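Local coordinates for protein SOXX (Paracoccus pantotrophus, PDB 2C1D) that forms, with SoxA, a c-type cytochrome complex that initiates chemotrophic sulfur oxidation, probably passing electrons through its covalently bound heme c, at residues R69-E72 with A73-R76; N121-Q124 with I125-V129. All coordinates share one frame; numbering follows the deposited sequence.

Both interactions are local contacts at the beginning of a helix, and the two helices, 72-81 and 122-133, pack against each other. Interaction 1 is partly buried: a capped turn whose loop side reaches a heme propionate, so charged and amide groups dominate it. Interaction 2 lies deeper, with five of its eight touching residues buried, and its bonds across the segments are main-chain ones, with aliphatic side chains turned to other helices. The two meet directly. Arg76 NE forms a salt bridge with Glu126 OE2 at 2.8 Å, and Val129 of interaction 2 lies against Glu72, Leu75 and Arg76 of interaction 1.

Interaction 1: residues R69-E72 with A73-R76; sequences RWTE and AQLR. With HEC (heme c), chain O.
Thr71 and Gln74 grip each other twice. Thr71 N donates to Gln74 OE1 at 3.0 Å in a nearly straight bond, and Gln74 N returns one to Thr71 OG1 at 3.2 Å. Chi1 of 63° places OG1 between the backbone N and carbonyl carbon, where the Gln74 N-H can meet it. From the next residue, Glu72 OE2 reaches one turn along the helix to Arg76 NH2, a salt bridge of 3.0 Å. The two chains run side by side, but the guanidinium meets the anti side of OE2, 28° out of the carboxylate plane; the stronger partner of Arg76 is Glu126, whose OE2 forms a salt bridge with NE. On the N-terminal side of the cap, a heme propionate is held by three bonds: O1A accepts from Trp70 NE1 at 2.7 Å and from Arg69 NE at 3.0 Å, while O2A takes Arg69 NH2. Asp64 O is a further partner of Arg69, through NH1. The reciprocal Thr71-Gln74 bonds define a capping box at the N-terminus of helix 72-81, with Thr71 as N-cap; the heme-binding residues Arg69 and Trp70 come immediately before it. Trp70 brings its CE3 edge to the Gln74 amide, the planes 79° apart, with CE3 3.6 Å from Gln74 OE1. Leu75 packs on the same residue, CD2 lying 3.5 Å from Trp70 CB and oblique to the indole.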
ATOM      1  N   ARG B  69     -20.181 -26.488   6.683  1.00 42.15           N
ATOM      2  CA  ARG B  69     -19.585 -25.997   7.919  1.00 41.11           C
ATOM      3  C   ARG B  69     -20.503 -25.068   8.693  1.00 40.70           C
ATOM      4  O   ARG B  69     -20.334 -24.888   9.913  1.00 40.34           O
ATOM      5  CB  ARG B  69     -18.282 -25.240   7.616  1.00 41.43           C
ATOM      6  CG  ARG B  69     -17.226 -26.053   6.870  1.00 41.94           C
ATOM      7  CD  ARG B  69     -15.820 -25.416   6.862  1.00 42.66           C
ATOM      8  NE  ARG B  69     -15.690 -24.359   5.853  1.00 40.68           N
ATOM      9  CZ  ARG B  69     -15.375 -24.559   4.575  1.00 40.99           C
ATOM     10  NH1 ARG B  69     -15.164 -25.783   4.109  1.00 40.05           N
ATOM     11  NH2 ARG B  69     -15.273 -23.525   3.744  1.00 39.17           N
ATOM     12  N   TRP B  70     -21.451 -24.451   7.978  1.00 39.60           N
ATOM     13  CA  TRP B  70     -22.319 -23.432   8.556  1.00 39.34           C
ATOM     14  C   TRP B  70     -23.764 -23.623   8.120  1.00 38.98           C
ATOM     15  O   TRP B  70     -24.036 -24.079   7.014  1.00 39.55           O
ATOM     16  CB  TRP B  70     -21.877 -22.033   8.105  1.00 39.44           C
ATOM     17  CG  TRP B  70     -20.439 -21.746   8.296  1.00 38.08           C
ATOM     18  CD1 TRP B  70     -19.463 -21.838   7.363  1.00 37.72           C
ATOM     19  CD2 TRP B  70     -19.806 -21.325   9.502  1.00 37.20           C
ATOM     20  NE1 TRP B  70     -18.253 -21.492   7.909  1.00 36.94           N
ATOM     21  CE2 TRP B  70     -18.439 -21.159   9.220  1.00 36.75           C
ATOM     22  CE3 TRP B  70     -20.261 -21.053  10.800  1.00 37.41           C
ATOM     23  CZ2 TRP B  70     -17.523 -20.758  10.178  1.00 38.09           C
ATOM     24  CZ3 TRP B  70     -19.371 -20.639  11.743  1.00 37.66           C
ATOM     25  CH2 TRP B  70     -18.001 -20.499  11.434  1.00 39.17           C
ATOM     26  N   THR B  71     -24.688 -23.232   8.988  1.00 39.22           N
ATOM     27  CA  THR B  71     -26.103 -23.178   8.626  1.00 39.01           C
ATOM     28  C   THR B  71     -26.326 -21.928   7.789  1.00 39.21           C
ATOM     29  O   THR B  71     -25.528 -20.987   7.840  1.00 38.61           O
ATOM     30  CB  THR B  71     -27.003 -23.058   9.864  1.00 39.21           C
ATOM     31  OG1 THR B  71     -26.728 -21.836  10.534  1.00 37.23           O
ATOM     32  CG2 THR B  71     -26.712 -24.146  10.927  1.00 40.48           C
ATOM     33  N   GLU B  72     -27.434 -21.908   7.065  1.00 38.62           N
ATOM     34  CA  GLU B  72     -27.895 -20.697   6.391  1.00 38.61           C
ATOM     35  C   GLU B  72     -27.758 -19.449   7.265  1.00 37.66           C
ATOM     36  O   GLU B  72     -27.224 -18.435   6.810  1.00 37.65           O
ATOM     37  CB  GLU B  72     -29.341 -20.872   5.932  1.00 38.61           C
ATOM     38  CG  GLU B  72     -29.957 -19.660   5.249  1.00 40.35           C
ATOM     39  CD  GLU B  72     -31.402 -19.888   4.857  1.00 41.56           C
ATOM     40  OE1 GLU B  72     -31.929 -20.985   5.073  1.00 44.15           O
ATOM     41  OE2 GLU B  72     -32.027 -18.954   4.349  1.00 44.45           O
ATOM     42  N   ALA B  73     -28.208 -19.519   8.516  1.00 36.42           N
ATOM     43  CA  ALA B  73     -28.219 -18.344   9.386  1.00 35.02           C
ATOM     44  C   ALA B  73     -26.816 -17.885   9.732  1.00 34.22           C
ATOM     45  O   ALA B  73     -26.532 -16.692   9.831  1.00 33.04           O
ATOM     46  CB  ALA B  73     -28.988 -18.633  10.676  1.00 35.39           C
ATOM     47  N   GLN B  74     -25.937 -18.837   9.969  1.00 33.08           N
ATOM     48  CA  GLN B  74     -24.541 -18.495  10.211  1.00 32.61           C
ATOM     49  C   GLN B  74     -23.930 -17.811   8.980  1.00 31.88           C
ATOM     50  O   GLN B  74     -23.209 -16.841   9.116  1.00 31.91           O
ATOM     51  CB  GLN B  74     -23.765 -19.739  10.605  1.00 32.50           C
ATOM     52  CG  GLN B  74     -24.149 -20.173  12.009  1.00 32.63           C
ATOM     53  CD  GLN B  74     -23.609 -21.530  12.424  1.00 34.00           C
ATOM     54  OE1 GLN B  74     -23.460 -22.450  11.608  1.00 35.56           O
ATOM     55  NE2 GLN B  74     -23.337 -21.658  13.711  1.00 35.37           N
ATOM     56  N   LEU B  75     -24.224 -18.346   7.797  1.00 31.41           N
ATOM     57  CA  LEU B  75     -23.645 -17.841   6.564  1.00 31.52           C
ATOM     58  C   LEU B  75     -24.132 -16.414   6.345  1.00 31.31           C
ATOM     59  O   LEU B  75     -23.351 -15.562   5.976  1.00 30.88           O
ATOM     60  CB  LEU B  75     -23.975 -18.751   5.382  1.00 31.06           C
ATOM     61  CG  LEU B  75     -23.336 -20.151   5.385  1.00 32.00           C
ATOM     62  CD1 LEU B  75     -23.972 -21.040   4.342  1.00 31.61           C
ATOM     63  CD2 LEU B  75     -21.828 -20.078   5.162  1.00 32.30           C
ATOM     64  N   ARG B  76     -25.405 -16.137   6.642  1.00 31.06           N
ATOM     65  CA  ARG B  76     -25.952 -14.780   6.477  1.00 31.53           C
ATOM     66  C   ARG B  76     -25.204 -13.789   7.342  1.00 31.22           C
ATOM     67  O   ARG B  76     -24.792 -12.716   6.888  1.00 30.62           O
ATOM     68  CB  ARG B  76     -27.456 -14.773   6.802  1.00 31.75           C
ATOM     69  CG  ARG B  76     -28.148 -13.414   6.826  1.00 31.09           C
ATOM     70  CD  ARG B  76     -29.655 -13.530   7.107  1.00 29.62           C
ATOM     71  NE  ARG B  76     -30.297 -14.320   6.064  1.00 29.34           N
ATOM     72  CZ  ARG B  76     -30.852 -15.525   6.213  1.00 30.03           C
ATOM     73  NH1 ARG B  76     -30.880 -16.169   7.379  1.00 31.62           N
ATOM     74  NH2 ARG B  76     -31.384 -16.101   5.158  1.00 31.27           N
TER
HETATM   75 FE   HEC O1158     -14.449 -14.280   3.697  1.00 29.40          FE
HETATM   76  CHA HEC O1158     -14.023 -16.297   6.416  1.00 32.36           C
HETATM   77  CHB HEC O1158     -17.272 -15.947   2.856  1.00 31.67           C
HETATM   78  CHC HEC O1158     -14.975 -12.073   1.183  1.00 27.20           C
HETATM   79  CHD HEC O1158     -11.364 -12.814   4.271  1.00 28.39           C
HETATM   80  NA  HEC O1158     -15.478 -15.825   4.511  1.00 29.99           N
HETATM   81  C1A HEC O1158     -15.096 -16.549   5.602  1.00 31.40           C
HETATM   82  C2A HEC O1158     -16.042 -17.631   5.761  1.00 32.02           C
HETATM   83  C3A HEC O1158     -16.952 -17.545   4.770  1.00 31.84           C
HETATM   84  C4A HEC O1158     -16.602 -16.385   3.970  1.00 30.94           C
HETATM   85  CMA HEC O1158     -18.167 -18.438   4.460  1.00 31.53           C
HETATM   86  CAA HEC O1158     -15.954 -18.646   6.902  1.00 35.59           C
HETATM   87  CBA HEC O1158     -14.743 -19.556   6.756  1.00 35.74           C
HETATM   88  CGA HEC O1158     -15.171 -20.641   5.842  1.00 36.99           C
HETATM   89  O1A HEC O1158     -16.043 -21.424   6.277  1.00 39.42           O
HETATM   90  O2A HEC O1158     -14.669 -20.731   4.697  1.00 37.19           O
HETATM   91  NB  HEC O1158     -15.820 -14.072   2.288  1.00 26.74           N
HETATM   92  C1B HEC O1158     -16.968 -14.823   2.150  1.00 30.35           C
HETATM   93  C2B HEC O1158     -17.816 -14.211   1.140  1.00 29.99           C
HETATM   94  C3B HEC O1158     -17.175 -13.143   0.659  1.00 26.65           C
HETATM   95  C4B HEC O1158     -15.923 -13.035   1.388  1.00 27.24           C
HETATM   96  CMB HEC O1158     -19.159 -14.787   0.670  1.00 29.38           C
HETATM   97  CAB HEC O1158     -17.710 -12.176  -0.439  1.00 27.06           C
HETATM   98  CBB HEC O1158     -18.955 -11.688  -0.109  1.00 25.35           C
HETATM   99  NC  HEC O1158     -13.351 -12.709   2.843  1.00 26.42           N
HETATM  100  C1C HEC O1158     -13.778 -11.937   1.821  1.00 27.05           C
HETATM  101  C2C HEC O1158     -12.698 -11.015   1.479  1.00 26.20           C
HETATM  102  C3C HEC O1158     -11.753 -11.116   2.428  1.00 27.27           C
HETATM  103  C4C HEC O1158     -12.113 -12.273   3.243  1.00 27.24           C
HETATM  104  CMC HEC O1158     -12.838  -9.850   0.485  1.00 27.60           C
HETATM  105  CAC HEC O1158     -10.396 -10.335   2.570  1.00 29.35           C
HETATM  106  CBC HEC O1158     -10.390  -8.996   2.616  1.00 30.19           C
HETATM  107  ND  HEC O1158     -12.929 -14.496   5.140  1.00 30.08           N
HETATM  108  C1D HEC O1158     -11.724 -13.807   5.161  1.00 29.25           C
HETATM  109  C2D HEC O1158     -10.928 -14.297   6.265  1.00 32.10           C
HETATM  110  C3D HEC O1158     -11.773 -15.392   6.929  1.00 33.34           C
HETATM  111  C4D HEC O1158     -12.981 -15.444   6.153  1.00 32.08           C
HETATM  112  CMD HEC O1158      -9.511 -13.834   6.702  1.00 32.92           C
HETATM  113  CAD HEC O1158     -11.429 -16.291   8.152  1.00 34.24           C
HETATM  114  CBD HEC O1158     -11.945 -15.598   9.411  1.00 37.71           C
HETATM  115  CGD HEC O1158     -10.850 -15.391  10.438  1.00 40.98           C
HETATM  116  O1D HEC O1158     -10.355 -14.223  10.587  1.00 43.13           O
HETATM  117  O2D HEC O1158     -10.494 -16.420  11.089  1.00 42.64           O

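Interaction 2: residues N121-Q124 with I125-V129; sequences NAQQ and IEDVV
Asp127 folds back over Gln123, one turn earlier on the same helix. Its CB lies 3.4 Å from Gln123 O, with Gln124 O equally near. With CG anti to the carbonyl carbon (chi1 -70°), the side chain leans toward the start of the helix, and CG comes to 3.1 Å from Gln123 O. At the tip, OD1 accepts a hydrogen bond from Asn25 N, which ties the carboxylate to the loop ahead of helix 26-33, while OD2 lies 3.9 Å from Gln123 CG. The side chains of Gln123 and Asp127 cross at about a right angle, their flat ends inclined 56° to each other. Beneath them the main chain carries regular i to i+4 bonds, among them Asp127 N to Gln123 O at 2.8 Å and Val128 N to Gln124 O at 2.9 Å. Asn121 occupies the N-cap position, and the Gln124 chain, extended beyond CG, reaches back across the first turn, where its OE1 accepts from Asn121 N at 2.9 Å (160°). Ile125 packs against the same opening turn, CG1 resting 3.4 Å from Asn121 O. This is the C-terminal helix of a cytochrome c fold: Gln124, Asp127 and Val128 touch Ile32 of helix 26-33, Ile125 and Val128 lie on Val79 of helix 72-81, and the Val128 side chain also touches the heme, about 4 Å between nearest atoms.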
ATOM      1  N   ASN B 121     -26.184  -4.754  -1.141  1.00 26.37           N
ATOM      2  CA  ASN B 121     -27.546  -4.539  -0.641  1.00 26.68           C
ATOM      3  C   ASN B 121     -28.104  -5.849  -0.033  1.00 26.62           C
ATOM      4  O   ASN B 121     -27.464  -6.882  -0.104  1.00 27.87           O
ATOM      5  CB  ASN B 121     -28.453  -3.886  -1.707  1.00 26.51           C
ATOM      6  CG  ASN B 121     -28.714  -4.765  -2.918  1.00 26.73           C
ATOM      7  OD1 ASN B 121     -28.700  -4.303  -4.090  1.00 26.65           O
ATOM      8  ND2 ASN B 121     -28.999  -6.012  -2.667  1.00 21.97           N
ATOM      9  N   ALA B 122     -29.286  -5.806   0.560  1.00 26.80           N
ATOM     10  CA  ALA B 122     -29.812  -6.964   1.334  1.00 26.26           C
ATOM     11  C   ALA B 122     -30.088  -8.189   0.495  1.00 26.16           C
ATOM     12  O   ALA B 122     -29.798  -9.301   0.914  1.00 26.04           O
ATOM     13  CB  ALA B 122     -31.038  -6.573   2.123  1.00 25.74           C
ATOM     14  N   GLN B 123     -30.641  -8.000  -0.703  1.00 25.44           N
ATOM     15  CA  GLN B 123     -30.922  -9.116  -1.590  1.00 25.47           C
ATOM     16  C   GLN B 123     -29.626  -9.718  -2.123  1.00 25.59           C
ATOM     17  O   GLN B 123     -29.557 -10.930  -2.327  1.00 25.26           O
ATOM     18  CB  GLN B 123     -31.828  -8.704  -2.774  1.00 24.75           C
ATOM     19  CG  GLN B 123     -32.303  -9.869  -3.630  1.00 24.92           C
ATOM     20  CD  GLN B 123     -33.058 -10.914  -2.828  1.00 26.34           C
ATOM     21  OE1 GLN B 123     -32.809 -12.136  -2.954  1.00 28.49           O
ATOM     22  NE2 GLN B 123     -33.963 -10.450  -1.987  1.00 22.56           N
ATOM     23  N   GLN B 124     -28.613  -8.883  -2.355  1.00 24.99           N
ATOM     24  CA  GLN B 124     -27.299  -9.391  -2.786  1.00 25.19           C
ATOM     25  C   GLN B 124     -26.724 -10.346  -1.732  1.00 25.75           C
ATOM     26  O   GLN B 124     -26.218 -11.418  -2.078  1.00 24.85           O
ATOM     27  CB  GLN B 124     -26.330  -8.234  -3.054  1.00 25.56           C
ATOM     28  CG  GLN B 124     -26.639  -7.588  -4.427  1.00 25.20           C
ATOM     29  CD  GLN B 124     -25.900  -6.310  -4.677  1.00 25.32           C
ATOM     30  OE1 GLN B 124     -25.464  -5.665  -3.756  1.00 24.28           O
ATOM     31  NE2 GLN B 124     -25.781  -5.933  -5.935  1.00 25.76           N
ATOM     32  N   ILE B 125     -26.861  -9.972  -0.462  1.00 26.36           N
ATOM     33  CA  ILE B 125     -26.423 -10.840   0.633  1.00 27.98           C
ATOM     34  C   ILE B 125     -27.178 -12.167   0.565  1.00 28.35           C
ATOM     35  O   ILE B 125     -26.572 -13.224   0.676  1.00 29.99           O
ATOM     36  CB  ILE B 125     -26.636 -10.193   2.046  1.00 27.78           C
ATOM     37  CG1 ILE B 125     -25.943  -8.841   2.202  1.00 30.02           C
ATOM     38  CG2 ILE B 125     -26.202 -11.182   3.175  1.00 28.20           C
ATOM     39  CD1 ILE B 125     -24.519  -8.858   2.386  1.00 31.71           C
ATOM     40  N   GLU B 126     -28.498 -12.115   0.387  1.00 28.30           N
ATOM     41  CA  GLU B 126     -29.317 -13.325   0.346  1.00 27.98           C
ATOM     42  C   GLU B 126     -28.926 -14.217  -0.827  1.00 28.75           C
ATOM     43  O   GLU B 126     -28.920 -15.455  -0.706  1.00 28.17           O
ATOM     44  CB  GLU B 126     -30.814 -12.974   0.275  1.00 28.31           C
ATOM     45  CG  GLU B 126     -31.350 -12.319   1.548  1.00 27.46           C
ATOM     46  CD  GLU B 126     -31.239 -13.184   2.787  1.00 25.25           C
ATOM     47  OE1 GLU B 126     -31.426 -14.410   2.670  1.00 27.67           O
ATOM     48  OE2 GLU B 126     -30.959 -12.644   3.880  1.00 27.78           O
ATOM     49  N   ASP B 127     -28.591 -13.580  -1.956  1.00 28.33           N
ATOM     50  CA  ASP B 127     -28.156 -14.251  -3.161  1.00 28.86           C
ATOM     51  C   ASP B 127     -26.805 -14.972  -2.959  1.00 29.27           C
ATOM     52  O   ASP B 127     -26.612 -16.106  -3.448  1.00 30.02           O
ATOM     53  CB  ASP B 127     -28.046 -13.247  -4.326  1.00 28.84           C
ATOM     54  CG  ASP B 127     -29.409 -12.733  -4.825  1.00 30.90           C
ATOM     55  OD1 ASP B 127     -30.480 -13.256  -4.450  1.00 28.45           O
ATOM     56  OD2 ASP B 127     -29.505 -11.787  -5.645  1.00 32.45           O
ATOM     57  N   VAL B 128     -25.894 -14.330  -2.231  1.00 29.27           N
ATOM     58  CA  VAL B 128     -24.585 -14.902  -1.946  1.00 29.36           C
ATOM     59  C   VAL B 128     -24.789 -16.100  -0.998  1.00 29.85           C
ATOM     60  O   VAL B 128     -24.284 -17.172  -1.250  1.00 30.58           O
ATOM     61  CB  VAL B 128     -23.645 -13.868  -1.339  1.00 29.23           C
ATOM     62  CG1 VAL B 128     -22.394 -14.543  -0.726  1.00 29.18           C
ATOM     63  CG2 VAL B 128     -23.238 -12.839  -2.421  1.00 29.70           C
ATOM     64  N   VAL B 129     -25.574 -15.905   0.054  1.00 30.14           N
ATOM     65  CA  VAL B 129     -25.891 -16.968   1.012  1.00 30.48           C
ATOM     66  C   VAL B 129     -26.467 -18.211   0.327  1.00 31.20           C
ATOM     67  O   VAL B 129     -26.062 -19.329   0.647  1.00 31.21           O
ATOM     68  CB  VAL B 129     -26.849 -16.475   2.109  1.00 29.71           C
ATOM     69  CG1 VAL B 129     -27.400 -17.632   2.937  1.00 30.66           C
ATOM     70  CG2 VAL B 129     -26.161 -15.499   3.018  1.00 30.56           C
TER